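Side-chain contacts in benzoylformate decarboxylase (Mycobacterium smegmatis, PDB 4Q9D), which belongs to the thiamine pyrophosphate-dependent enzyme family and carries a magnesium ion in its C-terminal cofactor-binding domain: residues Pro453-Val458 with Ala511-Ala516; Arg499-Thr502 with Asp507-Glu510. All coordinates share one frame; numbering follows the deposited sequence.

Interaction 1 (Pro453-Val458 with Ala511-Ala516); sequences PIVFVV and AELKTA
Val-455 meets the helical segment 511-516 with both of its methyl groups, and every contact here is apolar. CG2 sits 3.8 Å from Ala-516 CB, and CG1 reaches the same methyl at 4.1 Å, so the alanine fits against the fork of the valine. CG1 also touches the CD2 branch of Leu-513 at 3.9 Å, where the two side chains cross at about a right angle. The first torsion of Val-455 explains the sharing: with CG1 anti to the backbone N (chi1 -178°) and CG2 anti to the carbonyl carbon, the isopropyl group opens toward the helix. Leu-513 is set differently. Its CB leaves the helix to one side of the strand, and the CD2 methyl then bends back to it, touching Val-457 CG2 more loosely at 4.3 Å. Residues 513 and 516, nearly one helical turn apart, thus both bear on Val-455, and Leu-513 extends the contact to Val-457. Leu-513 also packs on Val-363, Leu-364 and Val-367 of helix 357-367 and on Leu-525, and the magnesium ion lies about 12 Å from the side chain of Val-457.

The packing belongs to an alpha/beta domain of the thiamine pyrophosphate-binding class, in which helix 506-518 lies over one face of a parallel six-stranded sheet. Strand 454-458 and the helical segment run nearly antiparallel, at 156°, with their axes 9.7 Å apart at closest approach. Ile-454 and Phe-456 point to the other face of the sheet, where helix 408-421 receives them.

Backbone hydrogen bonds hold the strand edges: Val-455 pairs with Val-428 and Ala-430, while Ile-454 and Phe-456 pair with Thr-523.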
ATOM      1  N   PRO B 453     -13.797  24.900 -30.617  1.00 24.65           N
ATOM      2  CA  PRO B 453     -15.230  25.213 -30.738  1.00 24.92           C
ATOM      3  C   PRO B 453     -15.988  24.622 -29.562  1.00 23.87           C
ATOM      4  O   PRO B 453     -16.684  23.598 -29.672  1.00 25.16           O
ATOM      5  CB  PRO B 453     -15.644  24.531 -32.054  1.00 24.21           C
ATOM      6  CG  PRO B 453     -14.725  23.305 -32.110  1.00 32.18           C
ATOM      7  CD  PRO B 453     -13.392  23.774 -31.488  1.00 25.34           C
ATOM      8  N   ILE B 454     -15.872  25.304 -28.428  1.00 22.21           N
ATOM      9  CA  ILE B 454     -16.570  24.897 -27.238  1.00 24.09           C
ATOM     10  C   ILE B 454     -17.418  26.053 -26.732  1.00 21.61           C
ATOM     11  O   ILE B 454     -16.939  27.180 -26.582  1.00 25.91           O
ATOM     12  CB  ILE B 454     -15.603  24.480 -26.118  1.00 23.87           C
ATOM     13  CG1 ILE B 454     -14.607  23.417 -26.615  1.00 23.19           C
ATOM     14  CG2 ILE B 454     -16.403  23.982 -24.903  1.00 17.86           C
ATOM     15  CD1 ILE B 454     -13.538  23.128 -25.574  1.00 22.64           C
ATOM     16  N   VAL B 455     -18.680  25.761 -26.459  1.00 24.24           N
ATOM     17  CA  VAL B 455     -19.562  26.748 -25.852  1.00 25.59           C
ATOM     18  C   VAL B 455     -19.848  26.283 -24.440  1.00 25.22           C
ATOM     19  O   VAL B 455     -20.516  25.266 -24.241  1.00 24.22           O
ATOM     20  CB  VAL B 455     -20.902  26.886 -26.633  1.00 25.10           C
ATOM     21  CG1 VAL B 455     -21.764  27.952 -25.984  1.00 24.59           C
ATOM     22  CG2 VAL B 455     -20.632  27.216 -28.113  1.00 27.32           C
ATOM     23  N   PHE B 456     -19.309  26.999 -23.461  1.00 24.42           N
ATOM     24  CA  PHE B 456     -19.525  26.668 -22.054  1.00 23.12           C
ATOM     25  C   PHE B 456     -20.760  27.457 -21.609  1.00 25.23           C
ATOM     26  O   PHE B 456     -20.740  28.692 -21.599  1.00 25.79           O
ATOM     27  CB  PHE B 456     -18.312  27.111 -21.192  1.00 19.68           C
ATOM     28  CG  PHE B 456     -17.012  26.401 -21.534  1.00 21.64           C
ATOM     29  CD1 PHE B 456     -16.745  25.120 -21.048  1.00 19.49           C
ATOM     30  CD2 PHE B 456     -16.071  27.009 -22.345  1.00 20.03           C
ATOM     31  CE1 PHE B 456     -15.536  24.457 -21.354  1.00 20.38           C
ATOM     32  CE2 PHE B 456     -14.848  26.353 -22.666  1.00 23.81           C
ATOM     33  CZ  PHE B 456     -14.599  25.072 -22.176  1.00 20.79           C
ATOM     34  N   VAL B 457     -21.821  26.758 -21.242  1.00 21.59           N
ATOM     35  CA  VAL B 457     -23.017  27.415 -20.756  1.00 23.12           C
ATOM     36  C   VAL B 457     -23.068  27.221 -19.256  1.00 18.71           C
ATOM     37  O   VAL B 457     -23.295  26.117 -18.759  1.00 20.85           O
ATOM     38  CB  VAL B 457     -24.277  26.819 -21.377  1.00 23.77           C
ATOM     39  CG1 VAL B 457     -25.537  27.476 -20.760  1.00 24.56           C
ATOM     40  CG2 VAL B 457     -24.242  26.962 -22.866  1.00 16.47           C
ATOM     41  N   VAL B 458     -22.835  28.301 -18.529  1.00 21.38           N
ATOM     42  CA  VAL B 458     -22.697  28.224 -17.082  1.00 21.29           C
ATOM     43  C   VAL B 458     -23.965  28.699 -16.380  1.00 24.70           C
ATOM     44  O   VAL B 458     -24.386  29.839 -16.535  1.00 24.28           O
ATOM     45  CB  VAL B 458     -21.477  29.065 -16.609  1.00 25.61           C
ATOM     46  CG1 VAL B 458     -21.402  29.095 -15.095  1.00 18.23           C
ATOM     47  CG2 VAL B 458     -20.171  28.503 -17.213  1.00 19.19           C
ATOM     48  N   ALA B 511     -29.536  34.391 -28.961  1.00 27.73           N
ATOM     49  CA  ALA B 511     -28.721  35.143 -29.903  1.00 34.36           C
ATOM     50  C   ALA B 511     -27.233  34.921 -29.629  1.00 31.70           C
ATOM     51  O   ALA B 511     -26.435  34.776 -30.556  1.00 30.66           O
ATOM     52  CB  ALA B 511     -29.069  36.642 -29.843  1.00 28.10           C
ATOM     53  N   GLU B 512     -26.848  34.925 -28.356  1.00 31.86           N
ATOM     54  CA  GLU B 512     -25.431  34.727 -28.002  1.00 26.52           C
ATOM     55  C   GLU B 512     -24.985  33.302 -28.349  1.00 27.35           C
ATOM     56  O   GLU B 512     -23.835  33.077 -28.745  1.00 30.35           O
ATOM     57  CB  GLU B 512     -25.215  35.033 -26.521  1.00 25.78           C
ATOM     58  CG  GLU B 512     -25.406  36.510 -26.180  1.00 26.63           C
ATOM     59  CD  GLU B 512     -24.321  37.404 -26.788  1.00 38.56           C
ATOM     60  OE1 GLU B 512     -23.322  36.878 -27.320  1.00 33.52           O
ATOM     61  OE2 GLU B 512     -24.461  38.641 -26.706  1.00 46.17           O
ATOM     62  N   LEU B 513     -25.912  32.349 -28.212  1.00 26.15           N
ATOM     63  CA  LEU B 513     -25.661  30.961 -28.579  1.00 25.15           C
ATOM     64  C   LEU B 513     -25.356  30.837 -30.063  1.00 36.76           C
ATOM     65  O   LEU B 513     -24.380  30.175 -30.456  1.00 29.63           O
ATOM     66  CB  LEU B 513     -26.845  30.056 -28.173  1.00 29.26           C
ATOM     67  CG  LEU B 513     -26.796  29.488 -26.742  1.00 32.47           C
ATOM     68  CD1 LEU B 513     -28.109  28.743 -26.347  1.00 25.91           C
ATOM     69  CD2 LEU B 513     -25.555  28.572 -26.585  1.00 27.40           C
ATOM     70  N   LYS B 514     -26.175  31.492 -30.890  1.00 27.44           N
ATOM     71  CA  LYS B 514     -25.948  31.481 -32.331  1.00 31.15           C
ATOM     72  C   LYS B 514     -24.629  32.137 -32.685  1.00 30.15           C
ATOM     73  O   LYS B 514     -23.903  31.660 -33.544  1.00 34.60           O
ATOM     74  CB  LYS B 514     -27.074  32.192 -33.074  1.00 32.16           C
ATOM     75  CG  LYS B 514     -28.423  31.458 -33.019  1.00 35.67           C
ATOM     76  CD  LYS B 514     -29.542  32.286 -33.715  1.00 36.18           C
ATOM     77  CE  LYS B 514     -30.890  31.546 -33.655  1.00 46.62           C
ATOM     78  NZ  LYS B 514     -32.066  32.427 -33.968  1.00 56.37           N
ATOM     79  N   THR B 515     -24.326  33.256 -32.048  1.00 28.73           N
ATOM     80  CA  THR B 515     -23.036  33.892 -32.278  1.00 33.18           C
ATOM     81  C   THR B 515     -21.881  32.969 -31.842  1.00 36.79           C
ATOM     82  O   THR B 515     -20.865  32.868 -32.537  1.00 38.68           O
ATOM     83  CB  THR B 515     -22.969  35.219 -31.525  1.00 34.60           C
ATOM     84  OG1 THR B 515     -23.972  36.085 -32.048  1.00 39.75           O
ATOM     85  CG2 THR B 515     -21.605  35.889 -31.668  1.00 31.85           C
ATOM     86  N   ALA B 516     -22.037  32.285 -30.705  1.00 30.97           N
ATOM     87  CA  ALA B 516     -20.955  31.425 -30.198  1.00 30.34           C
ATOM     88  C   ALA B 516     -20.678  30.268 -31.150  1.00 37.36           C
ATOM     89  O   ALA B 516     -19.521  29.861 -31.349  1.00 32.82           O
ATOM     90  CB  ALA B 516     -21.287  30.900 -28.800  1.00 27.30           C
TER

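Interaction 2 (Arg499-Thr502 with Asp507-Glu510); sequences RTAT and DMLE
The methyl end of Met-508, the one residue of segment 507-510 that touches the strand, reaches across to the end of strand 499-502 in a small surface contact. Its apolar part is a loose touch between CE and the methyl group of Ala-501, 4.4 Å from CE to CB. The closer approach is to backbone: Met-508 CE lies 3.2 Å from Thr-502 O, a short van der Waals contact, with SD standing farther from that oxygen at 3.9 Å. An extended chain makes this span possible. CG is anti to the backbone N (chi1 -168°), and the next two torsions are also near anti, which carries the thioether well away from the helix.

Polar bonds hold the surroundings, with none crossing between the two segments. The CB of Thr-502 points away from the helix, and OG1 is hydrogen-bonded to Ser-490 OG. At the start of the helix, Met-508 N is bonded to Ser-505 OG, while Ala-501 pairs through its backbone with Val-524 and Val-526 of the adjacent strand.

The contact lies within a beta-alpha-beta unit, strand 499-502, helix 506-518 and strand 523-528, at the edge of the parallel sheet of the C-terminal thiamine pyrophosphate-binding domain.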
ATOM      1  N   ARG B 499     -14.097  34.351 -25.325  1.00 25.51           N
ATOM      2  CA  ARG B 499     -15.259  35.206 -25.586  1.00 27.08           C
ATOM      3  C   ARG B 499     -16.255  34.967 -24.462  1.00 28.49           C
ATOM      4  O   ARG B 499     -16.312  33.871 -23.889  1.00 25.50           O
ATOM      5  CB  ARG B 499     -15.961  34.815 -26.878  1.00 26.00           C
ATOM      6  CG  ARG B 499     -15.230  35.067 -28.178  1.00 32.90           C
ATOM      7  CD  ARG B 499     -16.188  34.671 -29.322  1.00 38.11           C
ATOM      8  NE  ARG B 499     -17.231  35.700 -29.467  1.00 51.81           N
ATOM      9  CZ  ARG B 499     -18.544  35.576 -29.209  1.00 54.28           C
ATOM     10  NH1 ARG B 499     -19.115  34.418 -28.814  1.00 28.10           N
ATOM     11  NH2 ARG B 499     -19.308  36.649 -29.381  1.00 50.23           N
ATOM     12  N   THR B 500     -17.082  35.955 -24.168  1.00 27.38           N
ATOM     13  CA  THR B 500     -18.010  35.791 -23.063  1.00 26.98           C
ATOM     14  C   THR B 500     -19.200  36.755 -23.141  1.00 28.14           C
ATOM     15  O   THR B 500     -19.103  37.803 -23.736  1.00 31.29           O
ATOM     16  CB  THR B 500     -17.270  35.955 -21.708  1.00 27.60           C
ATOM     17  OG1 THR B 500     -18.131  35.527 -20.649  1.00 31.82           O
ATOM     18  CG2 THR B 500     -16.895  37.391 -21.481  1.00 27.12           C
ATOM     19  N   ALA B 501     -20.327  36.361 -22.558  1.00 29.75           N
ATOM     20  CA  ALA B 501     -21.425  37.288 -22.304  1.00 38.04           C
ATOM     21  C   ALA B 501     -22.205  36.827 -21.080  1.00 35.62           C
ATOM     22  O   ALA B 501     -22.202  35.645 -20.714  1.00 33.26           O
ATOM     23  CB  ALA B 501     -22.350  37.440 -23.530  1.00 27.59           C
ATOM     24  N   THR B 502     -22.838  37.785 -20.416  1.00 42.75           N
ATOM     25  CA  THR B 502     -23.755  37.480 -19.332  1.00 37.48           C
ATOM     26  C   THR B 502     -25.150  37.699 -19.922  1.00 42.42           C
ATOM     27  O   THR B 502     -25.484  38.807 -20.327  1.00 37.00           O
ATOM     28  CB  THR B 502     -23.500  38.411 -18.133  1.00 45.84           C
ATOM     29  OG1 THR B 502     -22.171  38.183 -17.636  1.00 40.29           O
ATOM     30  CG2 THR B 502     -24.552  38.196 -17.009  1.00 37.80           C
ATOM     31  N   ASP B 507     -34.151  35.513 -25.060  1.00 26.57           N
ATOM     32  CA  ASP B 507     -33.788  36.039 -26.388  1.00 28.27           C
ATOM     33  C   ASP B 507     -32.285  36.232 -26.518  1.00 21.98           C
ATOM     34  O   ASP B 507     -31.697  35.908 -27.549  1.00 27.76           O
ATOM     35  CB  ASP B 507     -34.425  37.397 -26.681  1.00 33.30           C
ATOM     36  CG  ASP B 507     -35.939  37.311 -26.908  1.00 52.85           C
ATOM     37  OD1 ASP B 507     -36.418  36.335 -27.531  1.00 37.08           O
ATOM     38  OD2 ASP B 507     -36.641  38.239 -26.457  1.00 60.12           O
ATOM     39  N   MET B 508     -31.692  36.852 -25.507  1.00 28.03           N
ATOM     40  CA  MET B 508     -30.251  37.126 -25.532  1.00 24.60           C
ATOM     41  C   MET B 508     -29.468  35.811 -25.523  1.00 29.27           C
ATOM     42  O   MET B 508     -28.512  35.646 -26.281  1.00 32.25           O
ATOM     43  CB  MET B 508     -29.856  38.004 -24.356  1.00 25.61           C
ATOM     44  CG  MET B 508     -28.453  38.546 -24.508  1.00 31.12           C
ATOM     45  SD  MET B 508     -28.015  39.682 -23.206  1.00 42.21           S
ATOM     46  CE  MET B 508     -26.209  39.611 -23.366  1.00 49.82           C
ATOM     47  N   LEU B 509     -29.914  34.861 -24.705  1.00 28.44           N
ATOM     48  CA  LEU B 509     -29.305  33.527 -24.676  1.00 28.80           C
ATOM     49  C   LEU B 509     -29.277  32.912 -26.069  1.00 30.35           C
ATOM     50  O   LEU B 509     -28.250  32.388 -26.549  1.00 28.64           O
ATOM     51  CB  LEU B 509     -30.050  32.609 -23.682  1.00 20.11           C
ATOM     52  CG  LEU B 509     -29.541  31.157 -23.623  1.00 28.04           C
ATOM     53  CD1 LEU B 509     -28.027  31.107 -23.298  1.00 22.92           C
ATOM     54  CD2 LEU B 509     -30.336  30.403 -22.578  1.00 23.60           C
ATOM     55  N   GLU B 510     -30.400  33.007 -26.754  1.00 29.56           N
ATOM     56  CA  GLU B 510     -30.502  32.386 -28.064  1.00 27.25           C
ATOM     57  C   GLU B 510     -29.564  33.065 -29.026  1.00 29.76           C
ATOM     58  O   GLU B 510     -28.874  32.404 -29.827  1.00 31.25           O
ATOM     59  CB  GLU B 510     -31.939  32.483 -28.579  1.00 31.29           C
ATOM     60  CG  GLU B 510     -32.153  31.935 -29.970  1.00 41.88           C
ATOM     61  CD  GLU B 510     -33.497  32.394 -30.565  1.00 51.25           C
ATOM     62  OE1 GLU B 510     -34.296  33.052 -29.852  1.00 49.30           O
ATOM     63  OE2 GLU B 510     -33.750  32.103 -31.748  1.00 44.02           O
TER

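Going from the N terminus, the chain first lays down strand 454-460, then passes through helix 489-495 to strand 499-502 and turns into helix 506-518. Interaction 2 closes the short connection between that strand and the first turn of the helix. Interaction 1 follows farther along the same helix and closes a much longer loop back to strand 454-460, with interaction 2 nested inside it. Their centres lie about 7 Å apart. Arg-499 packs against Thr-515 and Ala-516, and Ala-501 against Glu-512, so the two contacts adjoin directly. Together they join one helix to an edge strand and an inner strand of the same sheet, with strand 523-528 between the two.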